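Long-range contacts in alpha-fucosidase GH29 (Fusarium graminearum, PDB 4PSR), which hydrolyses alpha-L-fucosidic bonds, probably releasing the alpha-1,6-linked fucose from the reducing-end N-acetylglucosamine of glycoprotein glycans: residues I222-F227 / V268-H273; H17-E22 / S282-W287; G121-H126 / V167-Q172. All blocks are in the same frame, centred on the assembly; numbering follows the deposited sequence. Where two conformers were deposited one is given.

From the N terminus, residues 17-22 open the longest loop, which interaction 2 closes some 260 residues later, where residues 282-287 lead into and along a barrel strand. Inside it, interactions 3 and 1 follow in series, each closing a loop of 40 residues: 121-126 meets 167-172 across helix 151-161, and then 222-227 meets 268-273 across helix 246-263. All three contacts reach the closed parallel barrel, interaction 2 by tying the N-terminal loop to it. Strand 222-225 adjoins 165-170 of interaction 3 on one side, through Trp-224 backbone bonds to Ile-168 and Met-170, while strand 268-272 adjoins 284-287 of interaction 2. Interactions 1 and 3 both touch the fucose; interaction 2 touches a sodium ion instead.

Interaction 1. Residues I222-F227 / V268-H273; sequences IIWNDF and VTTYKH. With FUL (beta-L-fucopyranose), chain M.
Ile-222 lies alongside Val-268, the two side chains pointing the same way with Ile-222 CG1 4.0 Å from Val-268 CB. Next along, Ile-223 N donates to Val-268 O, while Ile-223 O is gripped from opposite faces of its carbonyl plane, by Thr-270 N and by Thr-269 OG1, the latter at 2.8 Å. The Thr-269 hydroxyl gets there by standing anti to its own backbone nitrogen, chi1 -166°. These are the fourth and fifth parallel strands of the (beta/alpha)8 barrel: Ile-223 and Thr-269 pack outward on helix 246-263, whereas Trp-224 and Thr-270 share the other face of the sheet. There Thr-270 OG1 comes within 3.3 Å of Trp-224 CD1, and a water bonded to both Thr-270 OG1 and Asn-225 O sits over the indole near its rim. Trp-224 NE1 is held by Asp-303, and the far end of the ring meets Lys-272, CZ2 to CE 3.6 Å. Asn-225 sends both its backbone N and its ND2 to Thr-270 O; that oxygen lies in the plane of the amide, 3.1 Å from ND2. Asp-226 OD1 forms a salt bridge with Lys-272 NZ (2.8 Å), while Phe-227 N comes to OD1 from the opposite face of the carboxylate. Fucose O1 also donates to Asp-226 OD1 (2.7 Å), and Lys-272 NZ reaches the ring oxygen O5. Phe-227 CD2 approaches fucose O1 to 3.7 Å.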
loop_
_atom_site.group_PDB
_atom_site.type_symbol
_atom_site.label_atom_id
_atom_site.label_comp_id
_atom_site.label_asym_id
_atom_site.label_seq_id
_atom_site.Cartn_x
_atom_site.Cartn_y
_atom_site.Cartn_z
ATOM N N ILE A 222 0.917 -8.179 9.853
ATOM C CA ILE A 222 1.770 -7.444 8.931
ATOM C C ILE A 222 2.683 -6.546 9.726
ATOM O O ILE A 222 2.229 -5.831 10.629
ATOM C CB ILE A 222 0.961 -6.522 7.971
ATOM C CG1 ILE A 222 -0.088 -7.303 7.145
ATOM C CG2 ILE A 222 1.922 -5.745 7.038
ATOM C CD1 ILE A 222 -1.242 -6.419 6.625
ATOM N N ILE A 223 3.987 -6.605 9.453
ATOM C CA ILE A 223 4.923 -5.594 9.967
ATOM C C ILE A 223 5.380 -4.731 8.792
ATOM O O ILE A 223 6.070 -5.224 7.864
ATOM C CB ILE A 223 6.138 -6.202 10.703
ATOM C CG1 ILE A 223 5.648 -6.994 11.922
ATOM C CG2 ILE A 223 7.108 -5.098 11.124
ATOM C CD1 ILE A 223 6.781 -7.694 12.690
ATOM N N TRP A 224 4.993 -3.464 8.824
ATOM C CA TRP A 224 5.308 -2.487 7.789
ATOM C C TRP A 224 6.576 -1.774 8.227
ATOM O O TRP A 224 6.690 -1.362 9.385
ATOM C CB TRP A 224 4.111 -1.549 7.703
ATOM C CG TRP A 224 4.101 -0.404 6.733
ATOM C CD1 TRP A 224 3.285 -0.293 5.634
ATOM C CD2 TRP A 224 4.815 0.833 6.812
ATOM N NE1 TRP A 224 3.448 0.926 5.038
ATOM C CE2 TRP A 224 4.388 1.639 5.724
ATOM C CE3 TRP A 224 5.794 1.341 7.682
ATOM C CZ2 TRP A 224 4.909 2.914 5.474
ATOM C CZ3 TRP A 224 6.321 2.619 7.427
ATOM C CH2 TRP A 224 5.870 3.383 6.329
ATOM N N ASN A 225 7.543 -1.651 7.301
ATOM C CA ASN A 225 8.828 -0.990 7.564
ATOM C C ASN A 225 9.040 0.212 6.688
ATOM O O ASN A 225 8.739 0.166 5.486
ATOM C CB ASN A 225 10.018 -1.928 7.332
ATOM C CG ASN A 225 10.068 -3.048 8.315
ATOM O OD1 ASN A 225 10.731 -2.923 9.373
ATOM N ND2 ASN A 225 9.426 -4.171 7.986
ATOM N N ASP A 226 9.627 1.266 7.241
ATOM C CA ASP A 226 10.028 2.425 6.467
ATOM C C ASP A 226 11.474 2.271 5.965
ATOM O O ASP A 226 12.117 1.279 6.232
ATOM C CB ASP A 226 9.860 3.712 7.300
ATOM C CG ASP A 226 9.494 4.917 6.465
ATOM O OD1 ASP A 226 9.666 4.847 5.210
ATOM O OD2 ASP A 226 9.053 5.922 7.029
ATOM N N PHE A 227 11.916 3.290 5.241
ATOM C CA PHE A 227 13.205 3.304 4.534
ATOM C C PHE A 227 14.393 3.344 5.490
ATOM O O PHE A 227 14.228 3.383 6.712
ATOM C CB PHE A 227 13.262 4.497 3.566
ATOM C CG PHE A 227 13.595 5.807 4.210
ATOM C CD1 PHE A 227 14.848 6.365 4.064
ATOM C CD2 PHE A 227 12.667 6.501 4.970
ATOM C CE1 PHE A 227 15.179 7.583 4.664
ATOM C CE2 PHE A 227 12.996 7.720 5.565
ATOM C CZ PHE A 227 14.263 8.260 5.407
ATOM N N VAL A 268 3.133 -11.179 6.984
ATOM C CA VAL A 268 3.642 -10.344 5.898
ATOM C C VAL A 268 4.557 -9.280 6.448
ATOM O O VAL A 268 4.284 -8.692 7.496
ATOM C CB VAL A 268 2.480 -9.636 5.181
ATOM C CG1 VAL A 268 2.953 -8.675 4.095
ATOM C CG2 VAL A 268 1.526 -10.664 4.602
ATOM N N THR A 269 5.671 -8.997 5.758
ATOM C CA THR A 269 6.401 -7.778 6.049
ATOM C C THR A 269 6.587 -6.947 4.779
ATOM O O THR A 269 6.753 -7.497 3.680
ATOM C CB THR A 269 7.752 -8.061 6.767
ATOM O OG1 THR A 269 8.277 -6.860 7.332
ATOM C CG2 THR A 269 8.781 -8.691 5.827
ATOM N N THR A 270 6.435 -5.638 4.920
ATOM C CA THR A 270 6.552 -4.707 3.800
ATOM C C THR A 270 7.783 -3.806 3.991
ATOM O O THR A 270 8.293 -3.635 5.116
ATOM C CB THR A 270 5.283 -3.802 3.606
ATOM O OG1 THR A 270 5.229 -2.823 4.649
ATOM C CG2 THR A 270 3.986 -4.599 3.598
ATOM N N TYR A 271 8.278 -3.261 2.896
ATOM C CA TYR A 271 9.420 -2.350 2.957
ATOM C C TYR A 271 9.277 -1.397 1.770
ATOM O O TYR A 271 8.574 -1.728 0.800
ATOM C CB TYR A 271 10.775 -3.092 2.973
ATOM C CG TYR A 271 11.092 -3.723 1.649
ATOM C CD1 TYR A 271 10.288 -4.718 1.098
ATOM C CD2 TYR A 271 12.200 -3.283 0.923
ATOM C CE1 TYR A 271 10.553 -5.241 -0.132
ATOM C CE2 TYR A 271 12.479 -3.804 -0.317
ATOM C CZ TYR A 271 11.663 -4.780 -0.843
ATOM O OH TYR A 271 11.934 -5.275 -2.110
ATOM N N LYS A 272 9.907 -0.228 1.840
ATOM C CA LYS A 272 9.731 0.765 0.765
ATOM C C LYS A 272 10.338 0.258 -0.549
ATOM O O LYS A 272 11.425 -0.292 -0.561
ATOM C CB LYS A 272 10.274 2.136 1.154
ATOM C CG LYS A 272 9.521 2.772 2.301
ATOM C CD LYS A 272 8.061 3.095 1.915
ATOM C CE LYS A 272 7.303 3.829 3.007
ATOM N NZ LYS A 272 7.787 5.220 3.143
ATOM N N HIS A 273 9.605 0.462 -1.641
ATOM C CA HIS A 273 9.939 -0.072 -2.963
ATOM C C HIS A 273 11.367 0.213 -3.400
ATOM O O HIS A 273 12.032 -0.656 -3.940
ATOM C CB HIS A 273 8.934 0.469 -4.004
ATOM C CG HIS A 273 9.315 0.190 -5.430
ATOM N ND1 HIS A 273 9.575 1.190 -6.342
ATOM C CD2 HIS A 273 9.464 -0.978 -6.097
ATOM C CE1 HIS A 273 9.873 0.650 -7.512
ATOM N NE2 HIS A 273 9.816 -0.662 -7.393
HETATM C C1 FUL M . 7.937 8.194 4.921
HETATM C C2 FUL M . 8.138 8.816 6.288
HETATM O O2 FUL M . 9.342 9.596 6.360
HETATM C C3 FUL M . 6.930 9.681 6.531
HETATM O O3 FUL M . 7.089 10.356 7.760
HETATM C C4 FUL M . 5.723 8.778 6.544
HETATM O O4 FUL M . 5.818 7.879 7.645
HETATM C C5 FUL M . 5.647 8.020 5.225
HETATM C C6 FUL M . 4.506 7.027 5.179
HETATM O O5 FUL M . 6.845 7.305 4.938
HETATM O O1 FUL M . 9.079 7.441 4.604
HETATM O O HOH W 1 6.521 -0.521 3.911
HETATM O O HOH W 2 12.066 0.092 3.620
#

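Interaction 2. Residues H17-E22 / S282-W287; sequences HNAAPE and SAVDDW. With NA (sodium ion), chain J.
A sodium site and the lead-in to the sixth barrel strand meet here, as the N-terminal loop carrying His-17 and Ala-19 comes against Ser-282 and Val-284. The central atom is Ser-282 O. His-17 ND1 donates to it at 3.2 Å, and the geometry is good on both sides: the bond is fairly straight (158° at the hydrogen), the oxygen lies close to the imidazole plane, and the donor is in the carbonyl plane on a lone pair. With CG anti to the backbone nitrogen (chi1 178°), His-17 turns its ring edge to that carbonyl, while Phe-257 stacks on the ring. The CA of Ala-19 adds a longer C-H...O contact to Ser-282 O, and a water donates to both Ser-282 O and Ala-19 O, stitching the two backbones together near the edge of the imidazole. Small apolar groups fill in next to these bonds. Ala-19 CB rests 3.6 Å from Ser-282 C, and Val-284 CG2 sits 3.3 Å from Ala-19 O and 4.2 Å from Ala-20 CB.

His-17 also supplies its carbonyl to the sodium, with O 2.4 Å from the ion. Asp-15 O, Thr-281 O and three waters complete a set of six oxygens, one of the waters also accepting from Ala-19 N. The ion therefore bridges the backbone on either side of the same contact, through His-17 from one segment and Thr-281 just ahead of the other. Beyond Ala-20 the loop reaches Pro-21, which packs on Val-268 of the neighbouring strand and is the N-cap of helix 22-27. It is the arrangement of a TIM barrel whose N-terminal segment packs at the N-terminal ends of some of its strands, here 268-272 and 284-287.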
loop_
_atom_site.group_PDB
_atom_site.type_symbol
_atom_site.label_atom_id
_atom_site.label_comp_id
_atom_site.label_asym_id
_atom_site.label_seq_id
_atom_site.Cartn_x
_atom_site.Cartn_y
_atom_site.Cartn_z
ATOM N N HIS A 17 9.949 -17.817 2.303
ATOM C CA HIS A 17 8.715 -17.295 2.872
ATOM C C HIS A 17 7.820 -16.752 1.770
ATOM O O HIS A 17 8.294 -16.074 0.866
ATOM C CB HIS A 17 9.037 -16.199 3.874
ATOM C CG HIS A 17 7.818 -15.573 4.484
ATOM N ND1 HIS A 17 7.361 -14.316 4.130
ATOM C CD2 HIS A 17 6.974 -16.045 5.423
ATOM C CE1 HIS A 17 6.263 -14.057 4.827
ATOM N NE2 HIS A 17 6.006 -15.088 5.612
ATOM N N ASN A 18 6.531 -17.056 1.859
ATOM C CA ASN A 18 5.551 -16.606 0.859
ATOM C C ASN A 18 5.228 -15.139 1.137
ATOM O O ASN A 18 4.623 -14.814 2.163
ATOM C CB ASN A 18 4.292 -17.481 0.904
ATOM C CG ASN A 18 3.337 -17.191 -0.225
ATOM O OD1 ASN A 18 3.740 -16.865 -1.334
ATOM N ND2 ASN A 18 2.051 -17.359 0.054
ATOM N N ALA A 19 5.643 -14.257 0.239
ATOM C CA ALA A 19 5.600 -12.827 0.514
ATOM C C ALA A 19 4.192 -12.280 0.742
ATOM O O ALA A 19 3.961 -11.508 1.662
ATOM C CB ALA A 19 6.271 -12.072 -0.611
ATOM N N ALA A 20 3.291 -12.670 -0.136
ATOM C CA ALA A 20 1.928 -12.108 -0.182
ATOM C C ALA A 20 0.941 -13.262 -0.145
ATOM O O ALA A 20 0.553 -13.797 -1.196
ATOM C CB ALA A 20 1.753 -11.272 -1.440
ATOM N N PRO A 21 0.528 -13.662 1.060
ATOM C CA PRO A 21 -0.389 -14.813 1.161
ATOM C C PRO A 21 -1.779 -14.457 0.634
ATOM O O PRO A 21 -2.116 -13.289 0.476
ATOM C CB PRO A 21 -0.408 -15.114 2.651
ATOM C CG PRO A 21 -0.095 -13.811 3.315
ATOM C CD PRO A 21 0.869 -13.095 2.375
ATOM N N GLU A 22 -2.585 -15.467 0.355
ATOM C CA GLU A 22 -3.889 -15.236 -0.253
ATOM C C GLU A 22 -4.783 -14.301 0.566
ATOM O O GLU A 22 -5.453 -13.441 -0.039
ATOM C CB GLU A 22 -4.605 -16.559 -0.545
ATOM C CG GLU A 22 -3.839 -17.443 -1.500
ATOM C CD GLU A 22 -3.566 -16.781 -2.823
ATOM O OE1 GLU A 22 -4.514 -16.428 -3.545
ATOM O OE2 GLU A 22 -2.392 -16.633 -3.200
ATOM N N SER A 282 10.452 -12.358 -0.444
ATOM C CA SER A 282 9.852 -12.703 0.837
ATOM C C SER A 282 9.143 -11.542 1.524
ATOM O O SER A 282 8.396 -11.765 2.482
ATOM C CB SER A 282 10.910 -13.323 1.769
ATOM O OG SER A 282 11.922 -12.423 2.023
ATOM N N ALA A 283 9.387 -10.326 1.058
ATOM C CA ALA A 283 8.767 -9.109 1.598
ATOM C C ALA A 283 8.016 -8.413 0.480
ATOM O O ALA A 283 8.355 -8.570 -0.698
ATOM C CB ALA A 283 9.825 -8.186 2.189
ATOM N N VAL A 284 6.979 -7.663 0.832
ATOM C CA VAL A 284 6.129 -6.975 -0.126
ATOM C C VAL A 284 6.612 -5.552 -0.341
ATOM O O VAL A 284 6.806 -4.803 0.621
ATOM C CB VAL A 284 4.650 -6.991 0.362
ATOM C CG1 VAL A 284 3.759 -6.216 -0.598
ATOM C CG2 VAL A 284 4.180 -8.419 0.493
ATOM N N ASP A 285 6.813 -5.168 -1.598
ATOM C CA ASP A 285 7.227 -3.805 -1.945
ATOM C C ASP A 285 6.106 -2.820 -1.670
ATOM O O ASP A 285 4.950 -3.042 -2.085
ATOM C CB ASP A 285 7.562 -3.681 -3.454
ATOM C CG ASP A 285 8.845 -4.370 -3.870
ATOM O OD1 ASP A 285 9.373 -5.224 -3.141
ATOM O OD2 ASP A 285 9.258 -4.069 -5.015
ATOM N N ASP A 286 6.435 -1.716 -0.998
ATOM C CA ASP A 286 5.477 -0.663 -0.657
ATOM C C ASP A 286 5.844 0.577 -1.458
ATOM O O ASP A 286 6.866 1.241 -1.219
ATOM C CB ASP A 286 5.540 -0.408 0.850
ATOM C CG ASP A 286 4.554 0.602 1.312
ATOM O OD1 ASP A 286 4.912 1.390 2.239
ATOM O OD2 ASP A 286 3.418 0.618 0.806
ATOM N N TRP A 287 5.057 0.857 -2.480
ATOM C CA TRP A 287 5.334 1.958 -3.383
ATOM C C TRP A 287 5.022 3.295 -2.792
ATOM O O TRP A 287 4.131 3.423 -1.940
ATOM C CB TRP A 287 4.497 1.788 -4.647
ATOM C CG TRP A 287 5.083 0.800 -5.596
ATOM C CD1 TRP A 287 5.202 -0.535 -5.410
ATOM C CD2 TRP A 287 5.653 1.078 -6.876
ATOM N NE1 TRP A 287 5.805 -1.120 -6.495
ATOM C CE2 TRP A 287 6.098 -0.143 -7.407
ATOM C CE3 TRP A 287 5.830 2.245 -7.626
ATOM C CZ2 TRP A 287 6.707 -0.239 -8.665
ATOM C CZ3 TRP A 287 6.456 2.148 -8.864
ATOM C CH2 TRP A 287 6.868 0.921 -9.374
HETATM NA NA NA J . 9.122 -16.316 -1.371
HETATM O O HOH W 3 5.919 -11.008 3.624
HETATM O O HOH W 4 7.019 -15.337 -2.277
HETATM O O HOH W 5 8.198 -18.518 -1.391
HETATM O O HOH W 6 10.123 -16.690 -3.575
#

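Interaction 3. Residues G121-H126 / V167-Q172; sequences GPVAEH and VIAMHQ. With FUL (beta-L-fucopyranose), chain M.
Strands 121-125 and 167-170 run parallel, inclined by 30°, and a beta bulge between Val-123 and Glu-125 shifts their register by one residue. They are the two strands of a beta-alpha-beta unit of the TIM barrel, joined through helix 151-161. Pro-122 O accepts from Ala-169 N, Ala-169 O from Ala-124 N, and, past the bulge, Glu-125 O from His-171 N at 2.8 Å. Gly-121 CA makes a C-H...O contact of 3.2 Å to Val-167 O, a buried carbonyl with no polar partner in the model.

On the helix-covered side, Ile-168 spans two residues of the neighbouring strand: its CD1 meets Pro-122 CG, while its CG2 presses on Ala-124 CB at 3.4 Å, tighter than normal carbon contact. Met-170 bends its chain to set SD 3.9 Å from the same Ala-124 CB. Glu-125, extended and held at its carboxylate by Lys-210 and Ser-131, passes OE2 beside Gln-172 CB.

At the fucose end, the His-126 and His-171 rings are inclined at 44°. Val-123 lies against the His-171 ring too, crossing at roughly a right angle with CG2 3.7 Å from NE2. A hydrogen bond between His-171 ND1 and Asp-226 OD2 limits the rotation of the ring on which His-126 rests. His-126 NE2 hydrogen-bonds fucose O4 at 3.0 Å and O3 weakly, while His-126 CD2 stands over the centre of the His-171 ring, 3.2 Å above its plane.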
loop_
_atom_site.group_PDB
_atom_site.type_symbol
_atom_site.label_atom_id
_atom_site.label_comp_id
_atom_site.label_asym_id
_atom_site.label_seq_id
_atom_site.Cartn_x
_atom_site.Cartn_y
_atom_site.Cartn_z
ATOM N N GLY A 121 -4.165 -0.875 12.087
ATOM C CA GLY A 121 -3.339 -0.768 13.268
ATOM C C GLY A 121 -2.542 0.510 13.314
ATOM O O GLY A 121 -2.607 1.331 12.399
ATOM N N PRO A 122 -1.758 0.678 14.382
ATOM C CA PRO A 122 -0.999 1.908 14.615
ATOM C C PRO A 122 0.376 1.924 13.949
ATOM O O PRO A 122 0.987 0.889 13.700
ATOM C CB PRO A 122 -0.738 1.880 16.118
ATOM C CG PRO A 122 -0.659 0.372 16.427
ATOM C CD PRO A 122 -1.707 -0.247 15.538
ATOM N N VAL A 123 0.873 3.131 13.733
ATOM C CA VAL A 123 2.307 3.360 13.759
ATOM C C VAL A 123 2.739 3.089 15.196
ATOM O O VAL A 123 2.299 3.771 16.130
ATOM C CB VAL A 123 2.669 4.807 13.332
ATOM C CG1 VAL A 123 4.129 5.107 13.623
ATOM C CG2 VAL A 123 2.364 4.997 11.862
ATOM N N ALA A 124 3.561 2.061 15.401
ATOM C CA ALA A 124 4.009 1.696 16.747
ATOM C C ALA A 124 5.257 2.475 17.142
ATOM O O ALA A 124 5.473 2.741 18.336
ATOM C CB ALA A 124 4.271 0.210 16.855
ATOM N N GLU A 125 6.102 2.808 16.158
ATOM C CA GLU A 125 7.276 3.659 16.414
ATOM C C GLU A 125 7.606 4.325 15.085
ATOM O O GLU A 125 7.826 3.616 14.097
ATOM C CB GLU A 125 8.462 2.864 16.922
ATOM C CG GLU A 125 9.670 3.782 17.153
ATOM C CD GLU A 125 10.816 3.166 17.900
ATOM O OE1 GLU A 125 10.677 2.085 18.468
ATOM O OE2 GLU A 125 11.912 3.802 17.882
ATOM N N HIS A 126 7.628 5.652 15.073
ATOM C CA HIS A 126 8.014 6.385 13.870
ATOM C C HIS A 126 9.548 6.586 13.877
ATOM O O HIS A 126 10.252 5.720 14.349
ATOM C CB HIS A 126 7.186 7.673 13.764
ATOM C CG HIS A 126 7.158 8.244 12.394
ATOM N ND1 HIS A 126 7.933 9.329 12.042
ATOM C CD2 HIS A 126 6.534 7.840 11.266
ATOM C CE1 HIS A 126 7.743 9.599 10.761
ATOM N NE2 HIS A 126 6.906 8.703 10.264
ATOM N N VAL A 167 -2.001 -4.731 11.390
ATOM C CA VAL A 167 -0.759 -4.179 10.851
ATOM C C VAL A 167 -0.106 -3.296 11.907
ATOM O O VAL A 167 -0.786 -2.534 12.619
ATOM C CB VAL A 167 -0.966 -3.397 9.516
ATOM C CG1 VAL A 167 -2.004 -2.284 9.645
ATOM C CG2 VAL A 167 0.353 -2.841 8.988
ATOM N N ILE A 168 1.219 -3.399 11.987
ATOM C CA ILE A 168 2.027 -2.513 12.827
ATOM C C ILE A 168 3.075 -1.850 11.940
ATOM O O ILE A 168 3.805 -2.562 11.231
ATOM C CB ILE A 168 2.726 -3.274 13.980
ATOM C CG1 ILE A 168 1.694 -3.904 14.942
ATOM C CG2 ILE A 168 3.704 -2.357 14.730
ATOM C CD1 ILE A 168 0.940 -2.919 15.823
ATOM N N ALA A 169 3.142 -0.525 11.966
ATOM C CA ALA A 169 4.160 0.231 11.214
ATOM C C ALA A 169 5.309 0.641 12.106
ATOM O O ALA A 169 5.139 1.152 13.229
ATOM C CB ALA A 169 3.535 1.447 10.515
ATOM N N MET A 170 6.514 0.401 11.574
ATOM C CA MET A 170 7.775 0.619 12.261
ATOM C C MET A 170 8.693 1.440 11.365
ATOM O O MET A 170 8.954 1.041 10.229
ATOM C CB MET A 170 8.424 -0.713 12.582
ATOM C CG MET A 170 7.622 -1.597 13.519
ATOM S SD MET A 170 7.580 -0.990 15.217
ATOM C CE MET A 170 9.246 -1.463 15.738
ATOM N N HIS A 171 9.168 2.574 11.868
ATOM C CA HIS A 171 10.002 3.477 11.076
ATOM C C HIS A 171 11.324 3.792 11.827
ATOM O O HIS A 171 11.871 4.893 11.722
ATOM C CB HIS A 171 9.283 4.812 10.723
ATOM C CG HIS A 171 7.816 4.721 10.374
ATOM N ND1 HIS A 171 7.286 5.345 9.266
ATOM C CD2 HIS A 171 6.763 4.152 11.021
ATOM C CE1 HIS A 171 5.969 5.172 9.247
ATOM N NE2 HIS A 171 5.628 4.454 10.303
ATOM N N GLN A 172 11.844 2.795 12.538
ATOM C CA GLN A 172 12.886 3.052 13.531
ATOM C C GLN A 172 14.315 3.004 12.991
ATOM O O GLN A 172 15.248 3.317 13.725
ATOM C CB GLN A 172 12.682 2.198 14.790
ATOM C CG GLN A 172 13.227 0.783 14.809
ATOM C CD GLN A 172 12.473 -0.246 13.986
ATOM O OE1 GLN A 172 11.686 0.102 13.096
ATOM N NE2 GLN A 172 12.710 -1.531 14.264
HETATM C C1 FUL M . 7.937 8.194 4.921
HETATM C C2 FUL M . 8.138 8.816 6.288
HETATM O O2 FUL M . 9.342 9.596 6.360
HETATM C C3 FUL M . 6.930 9.681 6.531
HETATM O O3 FUL M . 7.089 10.356 7.760
HETATM C C4 FUL M . 5.723 8.778 6.544
HETATM O O4 FUL M . 5.818 7.879 7.645
HETATM C C5 FUL M . 5.647 8.020 5.225
HETATM C C6 FUL M . 4.506 7.027 5.179
HETATM O O5 FUL M . 6.845 7.305 4.938
HETATM O O1 FUL M . 9.079 7.441 4.604
#